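Local coordinates for PA1221 (Pseudomonas aeruginosa, PDB 4DG9), which belongs to the AMP-binding enzyme family of the ANL superfamily and carries a phosphopantetheine attachment site of the carrier-domain type in the same chain, at residues L305-G310 with D331-G336; G361-F366 with D402-D407. All blocks are in the same frame, centred on the assembly; numbering follows the deposited sequence.

In the fold
Interaction 1 and interaction 2, with centres about 13 Å apart, form adjoining parts of the pocket for the adenosine portion of DG9. N307 and G308 hold the adenine amino group, and I335 of the loop packs near the base; in interaction 2, D402 takes the two ribose hydroxyls, O1 and O2. Y309 joins the two contacts, because its OH is probably hydrogen-bonded to D402 OD2 at 2.5 Å and the same OH lies 3.6 Å from I363 CD1. An apolar meeting of I335 CD1 and I363 CD1 at 4.0 Å runs beside this bond. Thus strands 304-309 and 394-406, of two different sheets, converge on one nucleoside.

Interaction 1 (L305-G310 with D331-G336); sequences LVNGYG and DDIPIG. With DG9 (5'-({[(2R,3R)-3-amino-2-{[2-({N-[(2R)-2-hydroxy-3,3-dimethyl-4-{[oxido(oxo)phosphonio]oxy}butanoyl]-beta-alanyl}amino)ethyl]sulfanyl}-4-methylpentyl]sulfonyl}amino)-5'-deoxyadenosine), chain B.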
ATOM      1  N   LEU A 305     -10.690 -11.857  11.262  1.00 13.59           N
ATOM      2  CA  LEU A 305      -9.815 -10.717  11.100  1.00 13.06           C
ATOM      3  C   LEU A 305      -8.384 -11.209  11.197  1.00 19.62           C
ATOM      4  O   LEU A 305      -8.082 -12.063  12.013  1.00 27.07           O
ATOM      5  CB  LEU A 305     -10.119  -9.653  12.157  1.00 10.31           C
ATOM      6  CG  LEU A 305      -9.292  -8.364  12.076  1.00 20.61           C
ATOM      7  CD1 LEU A 305      -9.735  -7.493  10.899  1.00 26.09           C
ATOM      8  CD2 LEU A 305      -9.371  -7.572  13.371  1.00 18.07           C
ATOM      9  N   VAL A 306      -7.512 -10.691  10.346  1.00 19.50           N
ATOM     10  CA  VAL A 306      -6.141 -11.177  10.277  1.00 13.73           C
ATOM     11  C   VAL A 306      -5.161 -10.014  10.280  1.00 16.04           C
ATOM     12  O   VAL A 306      -5.368  -9.005   9.592  1.00 18.90           O
ATOM     13  CB  VAL A 306      -5.911 -11.976   8.972  1.00 21.75           C
ATOM     14  CG1 VAL A 306      -4.489 -12.538   8.914  1.00 25.74           C
ATOM     15  CG2 VAL A 306      -6.957 -13.072   8.819  1.00 18.26           C
ATOM     16  N   ASN A 307      -4.095 -10.160  11.054  1.00 16.17           N
ATOM     17  CA  ASN A 307      -2.970  -9.242  10.993  1.00 23.38           C
ATOM     18  C   ASN A 307      -1.922  -9.819  10.034  1.00 29.27           C
ATOM     19  O   ASN A 307      -1.267 -10.826  10.340  1.00 22.99           O
ATOM     20  CB  ASN A 307      -2.378  -9.120  12.393  1.00 20.40           C
ATOM     21  CG  ASN A 307      -1.322  -8.074  12.484  1.00 22.07           C
ATOM     22  OD1 ASN A 307      -1.118  -7.316  11.544  1.00 20.50           O
ATOM     23  ND2 ASN A 307      -0.638  -8.011  13.628  1.00 21.29           N
ATOM     24  N   GLY A 308      -1.813  -9.223   8.848  1.00 30.33           N
ATOM     25  CA  GLY A 308      -0.782  -9.606   7.900  1.00 25.46           C
ATOM     26  C   GLY A 308       0.494  -8.805   8.047  1.00 23.47           C
ATOM     27  O   GLY A 308       0.453  -7.580   8.116  1.00 21.39           O
ATOM     28  N   TYR A 309       1.636  -9.475   7.972  1.00 22.77           N
ATOM     29  CA  TYR A 309       2.912  -8.782   8.056  1.00 12.97           C
ATOM     30  C   TYR A 309       3.819  -9.221   6.908  1.00 17.08           C
ATOM     31  O   TYR A 309       3.896 -10.414   6.568  1.00 22.17           O
ATOM     32  CB  TYR A 309       3.591  -9.042   9.422  1.00 15.26           C
ATOM     33  CG  TYR A 309       5.108  -8.946   9.377  1.00 14.05           C
ATOM     34  CD1 TYR A 309       5.759  -7.772   9.703  1.00 18.00           C
ATOM     35  CD2 TYR A 309       5.883 -10.029   8.971  1.00 18.91           C
ATOM     36  CE1 TYR A 309       7.144  -7.667   9.626  1.00 18.32           C
ATOM     37  CE2 TYR A 309       7.270  -9.936   8.898  1.00 21.73           C
ATOM     38  CZ  TYR A 309       7.899  -8.750   9.227  1.00 24.39           C
ATOM     39  OH  TYR A 309       9.288  -8.646   9.165  1.00 20.14           O
ATOM     40  N   GLY A 310       4.480  -8.267   6.273  1.00 18.22           N
ATOM     41  CA  GLY A 310       5.661  -8.623   5.500  1.00 28.15           C
ATOM     42  C   GLY A 310       6.221  -7.513   4.638  1.00 26.47           C
ATOM     43  O   GLY A 310       5.504  -6.599   4.247  1.00 25.67           O
ATOM     44  N   ASP A 331      -0.988  -5.804  24.715  1.00 35.71           N
ATOM     45  CA  ASP A 331      -0.518  -4.484  24.298  1.00 47.78           C
ATOM     46  C   ASP A 331      -0.298  -4.393  22.786  1.00 42.38           C
ATOM     47  O   ASP A 331      -0.197  -3.299  22.235  1.00 45.06           O
ATOM     48  CB  ASP A 331       0.780  -4.114  25.019  1.00 59.29           C
ATOM     49  CG  ASP A 331       0.600  -3.998  26.517  1.00 69.16           C
ATOM     50  OD1 ASP A 331       0.035  -2.978  26.971  1.00 66.76           O
ATOM     51  OD2 ASP A 331       1.031  -4.924  27.241  1.00 75.97           O
ATOM     52  N   ASP A 332      -0.192  -5.540  22.125  1.00 37.12           N
ATOM     53  CA  ASP A 332       0.019  -5.583  20.681  1.00 32.64           C
ATOM     54  C   ASP A 332      -0.588  -6.856  20.133  1.00 34.50           C
ATOM     55  O   ASP A 332      -0.584  -7.879  20.813  1.00 42.74           O
ATOM     56  CB  ASP A 332       1.515  -5.539  20.340  1.00 25.54           C
ATOM     57  CG  ASP A 332       2.283  -6.766  20.862  1.00 51.67           C
ATOM     58  OD1 ASP A 332       2.719  -6.740  22.035  1.00 64.12           O
ATOM     59  OD2 ASP A 332       2.473  -7.751  20.104  1.00 47.24           O
ATOM     60  N   ILE A 333      -1.105  -6.789  18.910  1.00 28.70           N
ATOM     61  CA  ILE A 333      -1.636  -7.968  18.243  1.00 30.31           C
ATOM     62  C   ILE A 333      -0.462  -8.743  17.662  1.00 35.22           C
ATOM     63  O   ILE A 333       0.404  -8.162  17.003  1.00 34.54           O
ATOM     64  CB  ILE A 333      -2.600  -7.604  17.082  1.00 26.34           C
ATOM     65  CG1 ILE A 333      -3.705  -6.670  17.550  1.00 16.43           C
ATOM     66  CG2 ILE A 333      -3.194  -8.860  16.465  1.00 31.13           C
ATOM     67  CD1 ILE A 333      -4.404  -7.133  18.811  1.00 31.35           C
ATOM     68  N   PRO A 334      -0.416 -10.062  17.906  1.00 39.64           N
ATOM     69  CA  PRO A 334       0.714 -10.835  17.381  1.00 32.82           C
ATOM     70  C   PRO A 334       0.752 -10.728  15.868  1.00 35.34           C
ATOM     71  O   PRO A 334      -0.307 -10.561  15.266  1.00 34.04           O
ATOM     72  CB  PRO A 334       0.372 -12.270  17.787  1.00 26.29           C
ATOM     73  CG  PRO A 334      -0.540 -12.127  18.959  1.00 30.75           C
ATOM     74  CD  PRO A 334      -1.356 -10.899  18.672  1.00 34.26           C
ATOM     75  N   ILE A 335       1.934 -10.808  15.262  1.00 30.95           N
ATOM     76  CA  ILE A 335       1.991 -10.973  13.818  1.00 24.30           C
ATOM     77  C   ILE A 335       2.020 -12.461  13.447  1.00 27.56           C
ATOM     78  O   ILE A 335       2.049 -12.829  12.270  1.00 24.97           O
ATOM     79  CB  ILE A 335       3.142 -10.187  13.168  1.00 29.43           C
ATOM     80  CG1 ILE A 335       4.496 -10.711  13.623  1.00 33.55           C
ATOM     81  CG2 ILE A 335       3.018  -8.714  13.479  1.00 19.56           C
ATOM     82  CD1 ILE A 335       5.631 -10.058  12.904  1.00 28.12           C
ATOM     83  N   GLY A 336       1.960 -13.314  14.465  1.00 33.26           N
ATOM     84  CA  GLY A 336       1.760 -14.737  14.261  1.00 28.17           C
ATOM     85  C   GLY A 336       2.919 -15.547  13.708  1.00 41.44           C
ATOM     86  O   GLY A 336       4.005 -15.594  14.295  1.00 45.92           O
TER
HETATM   87  C   DG9 B 701       3.642  -3.959   2.358  1.00 28.22           C
HETATM   88  N   DG9 B 701       6.144  -2.657   4.446  1.00 30.80           N
HETATM   89  S   DG9 B 701       6.133  -2.738   2.855  1.00 23.44           S
HETATM   90  C1  DG9 B 701       5.178  -4.013   2.383  1.00 17.89           C
HETATM   91  N1  DG9 B 701       2.672  -5.042  11.991  1.00 14.69           N
HETATM   92  O1  DG9 B 701       8.992  -4.808   7.228  1.00 17.97           O
HETATM   93  C2  DG9 B 701       3.723  -4.232  12.206  1.00 25.87           C
HETATM   94  N2  DG9 B 701       3.385  -6.385   2.052  1.00 19.90           N
HETATM   95  O2  DG9 B 701       8.409  -2.932   9.136  1.00 23.65           O
HETATM   96  C3  DG9 B 701       6.717  -3.786   5.153  1.00 30.81           C
HETATM   97  N3  DG9 B 701       4.517  -3.806  11.214  1.00 20.79           N
HETATM   98  O3  DG9 B 701      -2.393   8.838   2.397  1.00 37.76           O
HETATM   99  C4  DG9 B 701       4.267  -4.179   9.933  1.00 30.29           C
HETATM  100  C5  DG9 B 701       3.192  -5.011   9.675  1.00 28.23           C
HETATM  101  C6  DG9 B 701       2.386  -5.442  10.735  1.00 27.44           C
HETATM  102  N6  DG9 B 701       1.321  -6.258  10.534  1.00 20.82           N
HETATM  103  N7  DG9 B 701       3.188  -5.228   8.341  1.00 29.24           N
HETATM  104  C8  DG9 B 701       4.223  -4.553   7.787  1.00 19.54           C
HETATM  105  N9  DG9 B 701       4.874  -3.910   8.761  1.00 29.11           N
HETATM  106  CA  DG9 B 701       3.187  -5.268   3.027  1.00 26.74           C
HETATM  107  CB  DG9 B 701       1.772  -5.342   3.605  1.00 28.07           C
HETATM  108  C1' DG9 B 701       6.075  -3.057   8.573  1.00 33.19           C
HETATM  109  S1P DG9 B 701       2.885  -2.491   3.007  1.00 26.41           S
HETATM  110  C2' DG9 B 701       7.354  -3.855   8.800  1.00 31.75           C
HETATM  111  P2A DG9 B 701      -3.563   9.241   1.504  1.00 34.69           P
HETATM  112  C2P DG9 B 701       1.397  -2.339   2.060  1.00 56.26           C
HETATM  113  O2P DG9 B 701       5.788  -1.476   2.276  1.00 11.10           O
HETATM  114  C3' DG9 B 701       7.610  -4.479   7.443  1.00 24.00           C
HETATM  115  C3P DG9 B 701       1.515  -1.425   0.842  1.00 34.53           C
HETATM  116  O3P DG9 B 701       7.458  -3.110   2.461  1.00 31.39           O
HETATM  117  C4' DG9 B 701       7.166  -3.346   6.531  1.00 25.72           C
HETATM  118  O4' DG9 B 701       6.110  -2.646   7.209  1.00 33.97           O
HETATM  119  O4A DG9 B 701      -3.268   9.950   0.198  1.00 45.02           O
HETATM  120  N4P DG9 B 701       1.089  -0.077   1.161  1.00 31.97           N
HETATM  121  C5P DG9 B 701       0.026   0.510   0.620  1.00 25.39           C
HETATM  122  O5P DG9 B 701      -0.738  -0.040  -0.156  1.00 22.51           O
HETATM  123  O6A DG9 B 701      -4.450   7.937   1.152  1.00 32.97           O
HETATM  124  C6P DG9 B 701      -0.208   1.943   1.024  1.00 30.59           C
HETATM  125  C7P DG9 B 701      -1.516   2.027   1.798  1.00 31.78           C
HETATM  126  N8P DG9 B 701      -1.964   3.392   1.980  1.00 27.93           N
HETATM  127  C9P DG9 B 701      -2.700   4.011   1.060  1.00 24.25           C
HETATM  128  O9P DG9 B 701      -3.053   3.470   0.028  1.00 18.92           O
HETATM  129  CAP DG9 B 701      -3.095   5.436   1.341  1.00 30.45           C
HETATM  130  OAP DG9 B 701      -2.413   5.915   2.498  1.00 35.59           O
HETATM  131  CBP DG9 B 701      -4.602   5.597   1.545  1.00 30.16           C
HETATM  132  CCP DG9 B 701      -4.884   6.986   2.116  1.00 28.25           C
HETATM  133  CDP DG9 B 701      -5.234   5.473   0.169  1.00 19.48           C
HETATM  134  CEP DG9 B 701      -5.171   4.520   2.459  1.00 30.13           C
HETATM  135  CG1 DG9 B 701       0.714  -5.735   2.581  1.00 18.06           C
HETATM  136  CG2 DG9 B 701       1.761  -6.346   4.754  1.00 24.95           C
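The aromatic ring of Y309 carries I335 on one of its faces: CD1 of the isoleucine stands 3.9 Å from the ring centroid, 17° off the normal, in a CH-pi contact offset toward the rim near CG. At the edge of the same ring, close to its plane, lies C5 of the adenine of DG9. Strand 304-309, in the middle of a mixed sheet of the AMP-binding enzyme domain, thus presents an aromatic flank to the base, while I335, from the loop ahead of strand 337-338, covers one face of the ring.

N307, two residues earlier and pointing the same way, supplies the second flat group. With CG anti to the backbone N (chi1 -173°), its amide reaches both loop and ligand. ND2 donates to P334 O at 3.0 Å, with an angle of 145° at the hydrogen; the donor sits above the carbonyl plane rather than on a lone pair. OD1 accepts from N6 of DG9 at 2.8 Å. Asparagine suits this place because one short side chain offers both a donor and an acceptor, and the two bonds fix the rotation of its amide. The carbonyl of the next residue, G308 O, also accepts from N6, at 2.9 Å, so two oxygens grip the amino group of the base.

Apart from the P334 carbonyl, the loop contributes mainly hydrocarbon. I333 CG2 lies 3.9 Å from N307 ND2. I335 and G336 both face L412 in a classic beta bulge, and the positive phi of G336 favours glycine there. I335 is branched usefully: its longer arm meets Y309, whereas its methyl CG2 lies 3.7 Å from N307 ND2 and 4.0 Å from N1 of DG9.

Interaction 2 (G361-F366 with D402-D407); sequences GEIVAF and DRARYD. With DG9 (5'-({[(2R,3R)-3-amino-2-{[2-({N-[(2R)-2-hydroxy-3,3-dimethyl-4-{[oxido(oxo)phosphonio]oxy}butanoyl]-beta-alanyl}amino)ethyl]sulfanyl}-4-methylpentyl]sulfonyl}amino)-5'-deoxyadenosine), chain B.
G361 and A404 form an antiparallel hydrogen-bonded pair: G361 N donates to A404 O and A404 N to G361 O, both at 2.9 Å. A third backbone bond, I363 N to D402 O at 2.8 Å, follows beyond the non-hydrogen-bonded pair E362 and R403. Weaker CA-H...O contacts fill in between, from R403 CA to G361 O and from E362 CA to D402 O. The axes of the short strand segments pass 4.5 Å apart with their directions at 103°, a strong divergence consistent with a contact limited to G361-I363 and D402-A404.

Among apolar groups, I363 CD1 rests on A404 CB at 3.6 Å; the small alanine leaves room for the longer chain. The R403 guanidinium lays one face over the G361 backbone, its NH2 3.7 Å from G361 CA.

The D402 carboxylate serves the ligand instead. OD1 and OD2 take DG9 O2 and O1 at 2.8 and 2.5 Å, while R417 bridges to OD1. Two carboxylate oxygens paired with two vicinal hydroxyls are consistent with D402 reading the ribose as a diol.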
ATOM      1  N   GLY A 361      15.076 -10.282  18.569  1.00 47.82           N
ATOM      2  CA  GLY A 361      16.033 -10.451  17.487  1.00 48.61           C
ATOM      3  C   GLY A 361      15.491  -9.986  16.139  1.00 45.35           C
ATOM      4  O   GLY A 361      14.415  -9.386  16.056  1.00 45.42           O
ATOM      5  N   GLU A 362      16.236 -10.266  15.076  1.00 40.82           N
ATOM      6  CA  GLU A 362      15.812  -9.884  13.729  1.00 39.38           C
ATOM      7  C   GLU A 362      15.026 -10.976  12.995  1.00 31.81           C
ATOM      8  O   GLU A 362      15.372 -12.165  13.060  1.00 24.10           O
ATOM      9  CB  GLU A 362      17.008  -9.447  12.883  1.00 32.31           C
ATOM     10  CG  GLU A 362      16.641  -9.091  11.445  1.00 48.96           C
ATOM     11  CD  GLU A 362      17.773  -8.383  10.730  1.00 55.37           C
ATOM     12  OE1 GLU A 362      18.848  -8.234  11.352  1.00 61.27           O
ATOM     13  OE2 GLU A 362      17.590  -7.971   9.560  1.00 42.76           O
ATOM     14  N   ILE A 363      13.966 -10.568  12.298  1.00 15.65           N
ATOM     15  CA  ILE A 363      13.220 -11.501  11.463  1.00 25.31           C
ATOM     16  C   ILE A 363      13.936 -11.765  10.133  1.00 28.33           C
ATOM     17  O   ILE A 363      14.346 -10.838   9.430  1.00 27.55           O
ATOM     18  CB  ILE A 363      11.786 -11.025  11.184  1.00 34.18           C
ATOM     19  CG1 ILE A 363      10.972 -10.986  12.487  1.00 33.99           C
ATOM     20  CG2 ILE A 363      11.134 -11.935  10.150  1.00 23.63           C
ATOM     21  CD1 ILE A 363       9.556 -10.416  12.328  1.00 30.14           C
ATOM     22  N   VAL A 364      14.091 -13.044   9.814  1.00 24.99           N
ATOM     23  CA  VAL A 364      14.772 -13.470   8.606  1.00 22.86           C
ATOM     24  C   VAL A 364      13.859 -14.431   7.847  1.00 35.31           C
ATOM     25  O   VAL A 364      13.194 -15.286   8.449  1.00 38.96           O
ATOM     26  CB  VAL A 364      16.085 -14.192   8.954  1.00 36.00           C
ATOM     27  CG1 VAL A 364      16.644 -14.910   7.730  1.00 43.41           C
ATOM     28  CG2 VAL A 364      17.100 -13.207   9.543  1.00 32.51           C
ATOM     29  N   ALA A 365      13.824 -14.306   6.526  1.00 28.61           N
ATOM     30  CA  ALA A 365      12.809 -15.003   5.761  1.00 24.71           C
ATOM     31  C   ALA A 365      13.379 -15.891   4.679  1.00 28.31           C
ATOM     32  O   ALA A 365      14.353 -15.550   4.022  1.00 34.19           O
ATOM     33  CB  ALA A 365      11.853 -14.015   5.164  1.00 24.82           C
ATOM     34  N   PHE A 366      12.720 -17.021   4.480  1.00 24.77           N
ATOM     35  CA  PHE A 366      13.103 -18.003   3.494  1.00 20.18           C
ATOM     36  C   PHE A 366      11.867 -18.389   2.714  1.00 27.04           C
ATOM     37  O   PHE A 366      10.735 -18.141   3.150  1.00 37.81           O
ATOM     38  CB  PHE A 366      13.602 -19.271   4.187  1.00 18.69           C
ATOM     39  CG  PHE A 366      14.756 -19.052   5.114  1.00 29.75           C
ATOM     40  CD1 PHE A 366      16.062 -19.284   4.684  1.00 32.28           C
ATOM     41  CD2 PHE A 366      14.542 -18.647   6.427  1.00 31.05           C
ATOM     42  CE1 PHE A 366      17.137 -19.097   5.544  1.00 30.63           C
ATOM     43  CE2 PHE A 366      15.615 -18.455   7.296  1.00 31.90           C
ATOM     44  CZ  PHE A 366      16.913 -18.679   6.854  1.00 29.22           C
ATOM     45  N   ASP A 402      13.486  -6.139  10.717  1.00 18.64           N
ATOM     46  CA  ASP A 402      12.423  -6.012  11.699  1.00 23.20           C
ATOM     47  C   ASP A 402      12.804  -6.785  12.951  1.00 29.94           C
ATOM     48  O   ASP A 402      13.117  -7.981  12.897  1.00 30.80           O
ATOM     49  CB  ASP A 402      11.104  -6.568  11.147  1.00 29.51           C
ATOM     50  CG  ASP A 402      10.504  -5.701  10.050  1.00 30.53           C
ATOM     51  OD1 ASP A 402      10.581  -4.463  10.157  1.00 24.34           O
ATOM     52  OD2 ASP A 402       9.951  -6.270   9.080  1.00 29.74           O
ATOM     53  N   ARG A 403      12.784  -6.095  14.083  1.00 32.93           N
ATOM     54  CA  ARG A 403      13.006  -6.725  15.374  1.00 37.21           C
ATOM     55  C   ARG A 403      11.680  -7.223  15.925  1.00 32.99           C
ATOM     56  O   ARG A 403      10.711  -6.456  16.040  1.00 30.98           O
ATOM     57  CB  ARG A 403      13.641  -5.749  16.369  1.00 39.86           C
ATOM     58  CG  ARG A 403      15.053  -5.331  16.039  1.00 49.00           C
ATOM     59  CD  ARG A 403      15.717  -4.658  17.232  1.00 61.94           C
ATOM     60  NE  ARG A 403      16.099  -5.603  18.287  1.00 62.63           N
ATOM     61  CZ  ARG A 403      17.028  -6.547  18.145  1.00 67.06           C
ATOM     62  NH1 ARG A 403      17.652  -6.698  16.983  1.00 66.12           N
ATOM     63  NH2 ARG A 403      17.322  -7.355  19.155  1.00 71.33           N
ATOM     64  N   ALA A 404      11.649  -8.509  16.261  1.00 37.26           N
ATOM     65  CA  ALA A 404      10.500  -9.111  16.921  1.00 42.27           C
ATOM     66  C   ALA A 404      10.949 -10.023  18.070  1.00 42.32           C
ATOM     67  O   ALA A 404      12.152 -10.126  18.362  1.00 38.52           O
ATOM     68  CB  ALA A 404       9.650  -9.867  15.912  1.00 38.65           C
ATOM     69  N   ARG A 405       9.979 -10.665  18.720  1.00 34.94           N
ATOM     70  CA  ARG A 405      10.241 -11.570  19.845  1.00 34.62           C
ATOM     71  C   ARG A 405       9.161 -12.648  19.856  1.00 31.56           C
ATOM     72  O   ARG A 405       8.056 -12.417  19.367  1.00 26.34           O
ATOM     73  CB  ARG A 405      10.218 -10.801  21.177  1.00 37.45           C
ATOM     74  CG  ARG A 405       8.915 -10.966  21.966  1.00 39.58           C
ATOM     75  CD  ARG A 405       8.632  -9.795  22.898  1.00 47.50           C
ATOM     76  NE  ARG A 405       7.195  -9.537  23.081  1.00 54.07           N
ATOM     77  CZ  ARG A 405       6.335 -10.360  23.694  1.00 49.45           C
ATOM     78  NH1 ARG A 405       6.740 -11.534  24.185  1.00 39.07           N
ATOM     79  NH2 ARG A 405       5.053 -10.015  23.801  1.00 41.56           N
ATOM     80  N   TYR A 406       9.476 -13.835  20.370  1.00 36.51           N
ATOM     81  CA  TYR A 406       8.444 -14.867  20.548  1.00 33.32           C
ATOM     82  C   TYR A 406       7.655 -14.710  21.842  1.00 35.54           C
ATOM     83  O   TYR A 406       8.165 -14.195  22.834  1.00 40.41           O
ATOM     84  CB  TYR A 406       9.037 -16.266  20.496  1.00 30.40           C
ATOM     85  CG  TYR A 406       9.567 -16.685  19.146  1.00 33.09           C
ATOM     86  CD1 TYR A 406       8.705 -16.943  18.081  1.00 38.20           C
ATOM     87  CD2 TYR A 406      10.930 -16.859  18.947  1.00 35.76           C
ATOM     88  CE1 TYR A 406       9.204 -17.342  16.842  1.00 39.91           C
ATOM     89  CE2 TYR A 406      11.433 -17.256  17.723  1.00 38.28           C
ATOM     90  CZ  TYR A 406      10.574 -17.502  16.677  1.00 39.76           C
ATOM     91  OH  TYR A 406      11.098 -17.902  15.472  1.00 46.09           O
ATOM     92  N   ASP A 407       6.416 -15.185  21.837  1.00 34.67           N
ATOM     93  CA  ASP A 407       5.597 -15.156  23.034  1.00 30.20           C
ATOM     94  C   ASP A 407       5.406 -16.588  23.532  1.00 47.28           C
ATOM     95  O   ASP A 407       5.921 -17.538  22.932  1.00 44.82           O
ATOM     96  CB  ASP A 407       4.250 -14.473  22.765  1.00 26.63           C
ATOM     97  CG  ASP A 407       3.302 -15.333  21.942  1.00 36.58           C
ATOM     98  OD1 ASP A 407       3.650 -16.488  21.608  1.00 41.36           O
ATOM     99  OD2 ASP A 407       2.185 -14.858  21.638  1.00 41.17           O
TER
HETATM  100  C   DG9 B 701       3.642  -3.959   2.358  1.00 28.22           C
HETATM  101  N   DG9 B 701       6.144  -2.657   4.446  1.00 30.80           N
HETATM  102  S   DG9 B 701       6.133  -2.738   2.855  1.00 23.44           S
HETATM  103  C1  DG9 B 701       5.178  -4.013   2.383  1.00 17.89           C
HETATM  104  N1  DG9 B 701       2.672  -5.042  11.991  1.00 14.69           N
HETATM  105  O1  DG9 B 701       8.992  -4.808   7.228  1.00 17.97           O
HETATM  106  C2  DG9 B 701       3.723  -4.232  12.206  1.00 25.87           C
HETATM  107  N2  DG9 B 701       3.385  -6.385   2.052  1.00 19.90           N
HETATM  108  O2  DG9 B 701       8.409  -2.932   9.136  1.00 23.65           O
HETATM  109  C3  DG9 B 701       6.717  -3.786   5.153  1.00 30.81           C
HETATM  110  N3  DG9 B 701       4.517  -3.806  11.214  1.00 20.79           N
HETATM  111  O3  DG9 B 701      -2.393   8.838   2.397  1.00 37.76           O
HETATM  112  C4  DG9 B 701       4.267  -4.179   9.933  1.00 30.29           C
HETATM  113  C5  DG9 B 701       3.192  -5.011   9.675  1.00 28.23           C
HETATM  114  C6  DG9 B 701       2.386  -5.442  10.735  1.00 27.44           C
HETATM  115  N6  DG9 B 701       1.321  -6.258  10.534  1.00 20.82           N
HETATM  116  N7  DG9 B 701       3.188  -5.228   8.341  1.00 29.24           N
HETATM  117  C8  DG9 B 701       4.223  -4.553   7.787  1.00 19.54           C
HETATM  118  N9  DG9 B 701       4.874  -3.910   8.761  1.00 29.11           N
HETATM  119  CA  DG9 B 701       3.187  -5.268   3.027  1.00 26.74           C
HETATM  120  CB  DG9 B 701       1.772  -5.342   3.605  1.00 28.07           C
HETATM  121  C1' DG9 B 701       6.075  -3.057   8.573  1.00 33.19           C
HETATM  122  S1P DG9 B 701       2.885  -2.491   3.007  1.00 26.41           S
HETATM  123  C2' DG9 B 701       7.354  -3.855   8.800  1.00 31.75           C
HETATM  124  P2A DG9 B 701      -3.563   9.241   1.504  1.00 34.69           P
HETATM  125  C2P DG9 B 701       1.397  -2.339   2.060  1.00 56.26           C
HETATM  126  O2P DG9 B 701       5.788  -1.476   2.276  1.00 11.10           O
HETATM  127  C3' DG9 B 701       7.610  -4.479   7.443  1.00 24.00           C
HETATM  128  C3P DG9 B 701       1.515  -1.425   0.842  1.00 34.53           C
HETATM  129  O3P DG9 B 701       7.458  -3.110   2.461  1.00 31.39           O
HETATM  130  C4' DG9 B 701       7.166  -3.346   6.531  1.00 25.72           C
HETATM  131  O4' DG9 B 701       6.110  -2.646   7.209  1.00 33.97           O
HETATM  132  O4A DG9 B 701      -3.268   9.950   0.198  1.00 45.02           O
HETATM  133  N4P DG9 B 701       1.089  -0.077   1.161  1.00 31.97           N
HETATM  134  C5P DG9 B 701       0.026   0.510   0.620  1.00 25.39           C
HETATM  135  O5P DG9 B 701      -0.738  -0.040  -0.156  1.00 22.51           O
HETATM  136  O6A DG9 B 701      -4.450   7.937   1.152  1.00 32.97           O
HETATM  137  C6P DG9 B 701      -0.208   1.943   1.024  1.00 30.59           C
HETATM  138  C7P DG9 B 701      -1.516   2.027   1.798  1.00 31.78           C
HETATM  139  N8P DG9 B 701      -1.964   3.392   1.980  1.00 27.93           N
HETATM  140  C9P DG9 B 701      -2.700   4.011   1.060  1.00 24.25           C
HETATM  141  O9P DG9 B 701      -3.053   3.470   0.028  1.00 18.92           O
HETATM  142  CAP DG9 B 701      -3.095   5.436   1.341  1.00 30.45           C
HETATM  143  OAP DG9 B 701      -2.413   5.915   2.498  1.00 35.59           O
HETATM  144  CBP DG9 B 701      -4.602   5.597   1.545  1.00 30.16           C
HETATM  145  CCP DG9 B 701      -4.884   6.986   2.116  1.00 28.25           C
HETATM  146  CDP DG9 B 701      -5.234   5.473   0.169  1.00 19.48           C
HETATM  147  CEP DG9 B 701      -5.171   4.520   2.459  1.00 30.13           C
HETATM  148  CG1 DG9 B 701       0.714  -5.735   2.581  1.00 18.06           C
HETATM  149  CG2 DG9 B 701       1.761  -6.346   4.754  1.00 24.95           C